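Local atomic coordinates of TCP pilus virulence regulatory protein (Vibrio cholerae, PDB entry 4MLO), a protein that activates transcription of virulence genes, probably including those of the toxin-coregulated pilus, as an AraC-family DNA-binding regulator that holds a fatty acid. Residues Ile86-Ile98 and Glu142-Lys154. Sequence-based numbering, arbitrary orientation.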
loop_
_atom_site.group_PDB
_atom_site.type_symbol
_atom_site.label_atom_id
_atom_site.label_comp_id
_atom_site.label_asym_id
_atom_site.label_seq_id
_atom_site.Cartn_x
_atom_site.Cartn_y
_atom_site.Cartn_z
ATOM N N ILE A 86 3.540 -6.941 -1.002
ATOM C CA ILE A 86 4.268 -7.735 -1.992
ATOM C C ILE A 86 5.615 -7.079 -2.249
ATOM O O ILE A 86 5.670 -5.900 -2.618
ATOM C CB ILE A 86 3.476 -7.851 -3.303
ATOM C CG1 ILE A 86 2.061 -8.363 -3.046
ATOM C CG2 ILE A 86 4.184 -8.795 -4.251
ATOM C CD1 ILE A 86 1.172 -8.291 -4.244
ATOM N N SER A 87 6.697 -7.851 -2.106
ATOM C CA SER A 87 8.034 -7.285 -2.249
ATOM C C SER A 87 8.318 -6.852 -3.686
ATOM O O SER A 87 7.786 -7.406 -4.656
ATOM C CB SER A 87 9.097 -8.298 -1.802
ATOM O OG SER A 87 9.242 -9.352 -2.725
ATOM N N ASP A 88 9.177 -5.839 -3.810
ATOM C CA ASP A 88 9.609 -5.393 -5.125
ATOM C C ASP A 88 10.267 -6.537 -5.883
ATOM O O ASP A 88 10.091 -6.675 -7.100
ATOM C CB ASP A 88 10.578 -4.217 -4.991
ATOM C CG ASP A 88 9.906 -2.937 -4.496
ATOM O OD1 ASP A 88 8.700 -2.748 -4.776
ATOM O OD2 ASP A 88 10.591 -2.103 -3.841
ATOM N N SER A 89 11.018 -7.381 -5.181
ATOM C CA SER A 89 11.696 -8.479 -5.874
ATOM C C SER A 89 10.693 -9.459 -6.495
ATOM O O SER A 89 10.904 -9.950 -7.608
ATOM C CB SER A 89 12.671 -9.185 -4.926
ATOM O OG SER A 89 12.019 -9.843 -3.851
ATOM N N PHE A 90 9.574 -9.726 -5.817
ATOM C CA PHE A 90 8.563 -10.588 -6.416
ATOM C C PHE A 90 7.920 -9.913 -7.622
ATOM O O PHE A 90 7.739 -10.547 -8.670
ATOM C CB PHE A 90 7.489 -10.992 -5.397
ATOM C CG PHE A 90 6.410 -11.874 -5.995
ATOM C CD1 PHE A 90 5.239 -11.327 -6.493
ATOM C CD2 PHE A 90 6.597 -13.255 -6.114
ATOM C CE1 PHE A 90 4.252 -12.133 -7.073
ATOM C CE2 PHE A 90 5.629 -14.060 -6.692
ATOM C CZ PHE A 90 4.448 -13.501 -7.178
ATOM N N ILE A 91 7.603 -8.615 -7.508
ATOM C CA ILE A 91 7.026 -7.891 -8.640
ATOM C C ILE A 91 7.975 -7.934 -9.830
ATOM O O ILE A 91 7.556 -8.182 -10.966
ATOM C CB ILE A 91 6.685 -6.444 -8.224
ATOM C CG1 ILE A 91 5.639 -6.439 -7.106
ATOM C CG2 ILE A 91 6.203 -5.641 -9.392
ATOM C CD1 ILE A 91 4.263 -7.041 -7.470
ATOM N N ARG A 92 9.269 -7.710 -9.593
ATOM C CA ARG A 92 10.224 -7.744 -10.699
ATOM C C ARG A 92 10.226 -9.110 -11.376
ATOM O O ARG A 92 10.379 -9.198 -12.600
ATOM C CB ARG A 92 11.624 -7.371 -10.198
ATOM N N SER A 93 10.018 -10.186 -10.616
ATOM C CA SER A 93 9.994 -11.518 -11.207
ATOM C C SER A 93 8.764 -11.753 -12.076
ATOM O O SER A 93 8.724 -12.744 -12.817
ATOM C CB SER A 93 10.079 -12.579 -10.104
ATOM O OG SER A 93 8.797 -12.903 -9.579
ATOM N N LEU A 94 7.767 -10.864 -12.015
ATOM C CA LEU A 94 6.603 -10.946 -12.882
ATOM C C LEU A 94 6.830 -10.308 -14.245
ATOM O O LEU A 94 5.968 -10.445 -15.121
ATOM C CB LEU A 94 5.384 -10.291 -12.206
ATOM C CG LEU A 94 4.982 -10.840 -10.845
ATOM C CD1 LEU A 94 3.735 -10.129 -10.323
ATOM C CD2 LEU A 94 4.745 -12.349 -10.911
ATOM N N LYS A 95 7.974 -9.656 -14.459
ATOM C CA LYS A 95 8.156 -8.832 -15.651
ATOM C C LYS A 95 8.020 -9.655 -16.927
ATOM O O LYS A 95 7.402 -9.206 -17.897
ATOM C CB LYS A 95 9.517 -8.139 -15.604
ATOM N N SER A 96 8.579 -10.865 -16.941
ATOM C CA SER A 96 8.486 -11.724 -18.116
ATOM C C SER A 96 7.085 -12.283 -18.324
ATOM O O SER A 96 6.762 -12.717 -19.433
ATOM C CB SER A 96 9.473 -12.883 -17.992
ATOM O OG SER A 96 9.256 -13.599 -16.787
ATOM N N TYR A 97 6.251 -12.297 -17.288
ATOM C CA TYR A 97 4.932 -12.895 -17.414
ATOM C C TYR A 97 3.905 -11.933 -17.989
ATOM O O TYR A 97 2.849 -12.383 -18.452
ATOM C CB TYR A 97 4.471 -13.417 -16.050
ATOM C CG TYR A 97 5.248 -14.649 -15.644
ATOM C CD1 TYR A 97 6.561 -14.540 -15.195
ATOM C CD2 TYR A 97 4.686 -15.925 -15.749
ATOM C CE1 TYR A 97 7.293 -15.663 -14.856
ATOM C CE2 TYR A 97 5.410 -17.052 -15.396
ATOM C CZ TYR A 97 6.709 -16.910 -14.948
ATOM O OH TYR A 97 7.431 -18.023 -14.600
ATOM N N ILE A 98 4.204 -10.637 -18.003
ATOM C CA ILE A 98 3.301 -9.636 -18.561
ATOM C C ILE A 98 3.941 -8.810 -19.663
ATOM O O ILE A 98 3.229 -8.027 -20.310
ATOM C CB ILE A 98 2.750 -8.703 -17.461
ATOM C CG1 ILE A 98 3.890 -8.024 -16.686
ATOM C CG2 ILE A 98 1.868 -9.504 -16.490
ATOM C CD1 ILE A 98 4.476 -6.779 -17.330
ATOM N N GLU A 142 6.943 -20.879 -9.549
ATOM C CA GLU A 142 6.199 -20.815 -10.802
ATOM C C GLU A 142 4.707 -20.637 -10.546
ATOM O O GLU A 142 4.053 -19.796 -11.173
ATOM C CB GLU A 142 6.455 -22.079 -11.629
ATOM C CG GLU A 142 5.848 -22.055 -13.033
ATOM C CD GLU A 142 6.555 -21.079 -13.957
ATOM O OE1 GLU A 142 5.936 -20.615 -14.946
ATOM O OE2 GLU A 142 7.738 -20.780 -13.694
ATOM N N PHE A 143 4.147 -21.414 -9.618
ATOM C CA PHE A 143 2.731 -21.260 -9.316
ATOM C C PHE A 143 2.422 -19.828 -8.898
ATOM O O PHE A 143 1.417 -19.248 -9.330
ATOM C CB PHE A 143 2.319 -22.230 -8.212
ATOM C CG PHE A 143 0.885 -22.098 -7.787
ATOM C CD1 PHE A 143 0.479 -21.059 -6.979
ATOM C CD2 PHE A 143 -0.052 -23.036 -8.184
ATOM C CE1 PHE A 143 -0.854 -20.945 -6.577
ATOM C CE2 PHE A 143 -1.370 -22.929 -7.804
ATOM C CZ PHE A 143 -1.775 -21.872 -6.993
ATOM N N LEU A 144 3.259 -19.254 -8.038
ATOM C CA LEU A 144 2.950 -17.933 -7.491
ATOM C C LEU A 144 3.081 -16.866 -8.554
ATOM O O LEU A 144 2.247 -15.954 -8.630
ATOM C CB LEU A 144 3.857 -17.622 -6.304
ATOM C CG LEU A 144 3.632 -18.529 -5.097
ATOM C CD1 LEU A 144 4.801 -18.423 -4.146
ATOM C CD2 LEU A 144 2.333 -18.163 -4.394
ATOM N N LYS A 145 4.108 -16.970 -9.407
ATOM C CA LYS A 145 4.254 -15.978 -10.469
ATOM C C LYS A 145 3.084 -16.048 -11.446
ATOM O O LYS A 145 2.547 -15.008 -11.863
ATOM C CB LYS A 145 5.588 -16.173 -11.193
ATOM C CG LYS A 145 6.801 -15.780 -10.340
ATOM C CD LYS A 145 8.133 -15.912 -11.085
ATOM C CE LYS A 145 8.490 -17.367 -11.309
ATOM N NZ LYS A 145 9.849 -17.517 -11.865
ATOM N N VAL A 146 2.653 -17.264 -11.805
ATOM C CA VAL A 146 1.532 -17.409 -12.729
ATOM C C VAL A 146 0.247 -16.922 -12.077
ATOM O O VAL A 146 -0.560 -16.224 -12.710
ATOM C CB VAL A 146 1.408 -18.874 -13.198
ATOM C CG1 VAL A 146 0.140 -19.080 -14.018
ATOM C CG2 VAL A 146 2.630 -19.258 -14.025
ATOM N N PHE A 147 0.028 -17.286 -10.812
ATOM C CA PHE A 147 -1.194 -16.868 -10.119
ATOM C C PHE A 147 -1.301 -15.344 -10.049
ATOM O O PHE A 147 -2.326 -14.759 -10.437
ATOM C CB PHE A 147 -1.233 -17.461 -8.714
ATOM C CG PHE A 147 -2.447 -17.051 -7.932
ATOM C CD1 PHE A 147 -3.613 -17.776 -8.029
ATOM C CD2 PHE A 147 -2.437 -15.920 -7.143
ATOM C CE1 PHE A 147 -4.738 -17.399 -7.331
ATOM C CE2 PHE A 147 -3.559 -15.542 -6.451
ATOM C CZ PHE A 147 -4.711 -16.292 -6.553
ATOM N N PHE A 148 -0.237 -14.679 -9.586
ATOM C CA PHE A 148 -0.292 -13.237 -9.364
ATOM C C PHE A 148 -0.224 -12.434 -10.661
ATOM O O PHE A 148 -0.887 -11.397 -10.767
ATOM C CB PHE A 148 0.805 -12.820 -8.397
ATOM C CG PHE A 148 0.430 -13.027 -6.965
ATOM C CD1 PHE A 148 -0.333 -12.078 -6.301
ATOM C CD2 PHE A 148 0.797 -14.182 -6.296
ATOM C CE1 PHE A 148 -0.692 -12.261 -4.957
ATOM C CE2 PHE A 148 0.435 -14.380 -4.952
ATOM C CZ PHE A 148 -0.307 -13.424 -4.289
ATOM N N SER A 149 0.533 -12.881 -11.673
ATOM C CA SER A 149 0.455 -12.185 -12.951
ATOM C C SER A 149 -0.945 -12.303 -13.552
ATOM O O SER A 149 -1.485 -11.321 -14.072
ATOM C CB SER A 149 1.529 -12.701 -13.923
ATOM O OG SER A 149 1.423 -14.090 -14.127
ATOM N N GLY A 150 -1.559 -13.485 -13.485
ATOM C CA GLY A 150 -2.904 -13.630 -14.023
ATOM C C GLY A 150 -3.932 -12.840 -13.228
ATOM O O GLY A 150 -4.868 -12.267 -13.794
ATOM N N PHE A 151 -3.764 -12.789 -11.906
ATOM C CA PHE A 151 -4.682 -12.033 -11.050
ATOM C C PHE A 151 -4.615 -10.542 -11.371
ATOM O O PHE A 151 -5.640 -9.891 -11.611
ATOM C CB PHE A 151 -4.343 -12.289 -9.581
ATOM C CG PHE A 151 -5.423 -11.848 -8.617
ATOM C CD1 PHE A 151 -6.388 -12.734 -8.192
ATOM C CD2 PHE A 151 -5.486 -10.551 -8.172
ATOM C CE1 PHE A 151 -7.383 -12.321 -7.320
ATOM C CE2 PHE A 151 -6.479 -10.145 -7.316
ATOM C CZ PHE A 151 -7.422 -11.032 -6.898
ATOM N N PHE A 152 -3.408 -9.985 -11.393
ATOM C CA PHE A 152 -3.248 -8.579 -11.733
ATOM C C PHE A 152 -3.732 -8.306 -13.147
ATOM O O PHE A 152 -4.346 -7.267 -13.407
ATOM C CB PHE A 152 -1.783 -8.161 -11.591
ATOM C CG PHE A 152 -1.229 -8.277 -10.189
ATOM C CD1 PHE A 152 -2.048 -8.166 -9.082
ATOM C CD2 PHE A 152 0.129 -8.483 -9.984
ATOM C CE1 PHE A 152 -1.538 -8.272 -7.804
ATOM C CE2 PHE A 152 0.645 -8.586 -8.684
ATOM C CZ PHE A 152 -0.188 -8.468 -7.609
ATOM N N SER A 153 -3.457 -9.221 -14.083
ATOM C CA SER A 153 -3.938 -9.038 -15.448
ATOM C C SER A 153 -5.464 -8.887 -15.519
ATOM O O SER A 153 -5.971 -8.027 -16.251
ATOM C CB SER A 153 -3.477 -10.194 -16.334
ATOM O OG SER A 153 -2.090 -10.061 -16.570
ATOM N N LYS A 154 -6.216 -9.754 -14.840
ATOM C CA LYS A 154 -7.672 -9.644 -14.962
ATOM C C LYS A 154 -8.204 -8.427 -14.214
ATOM O O LYS A 154 -9.179 -7.815 -14.669
ATOM C CB LYS A 154 -8.365 -10.933 -14.521
ATOM C CG LYS A 154 -8.121 -11.413 -13.109
ATOM C CD LYS A 154 -8.645 -12.843 -12.975
ATOM C CE LYS A 154 -8.518 -13.361 -11.553
ATOM N NZ LYS A 154 -8.934 -14.795 -11.431
#
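Phe90 turns the edge of its ring toward the face of Phe148 in an offset edge-to-face pair, centroids 5.5 Å apart and planes at 81°. With CG anti to the backbone N (chi1 179°), the Phe90 ring reaches across to helix 142-154, where its CZ lies 3.6 Å from Leu144 O and its CE2 rests against Leu144 CB. Apolar contacts continue around Phe152: Ile86 CD1 meets the ring edge in plane, 3.6 Å from Phe152 CZ, and Leu94 CD1 comes to 3.8 Å from Phe152 CE2. The other methyl of Leu94, CD2, lies against the backbone of Lys145. Phe7 of strand 7-14 meets both Phe90 and Phe148, so the aromatic cluster rests on the edge strand of the five-stranded sheet.

At the outer end Tyr97 is a knob among Glu142, Lys145, Val146 and Ser149. Lys145 CB sits over one ring face in a CH-pi contact, 4.1 Å from the Tyr97 centroid. Tyr97 OH gives a weak hydrogen bond of 3.0 Å to Glu142 OE1, while Lys145 CD packs 3.4 Å from Ser93 OG.

Two serine hydroxyls bond back to their own segments: Ser93 OG to Phe90 O, in the carbonyl plane on a lone pair, and Ser149 OG to Lys145 O at 2.7 Å. Helix 88-93 crosses helix 142-154 at -81°, and the two segments are joined mainly by aromatic and aliphatic surfaces, with the one cross-segment hydrogen bond, weak, at the Tyr97 hydroxyl.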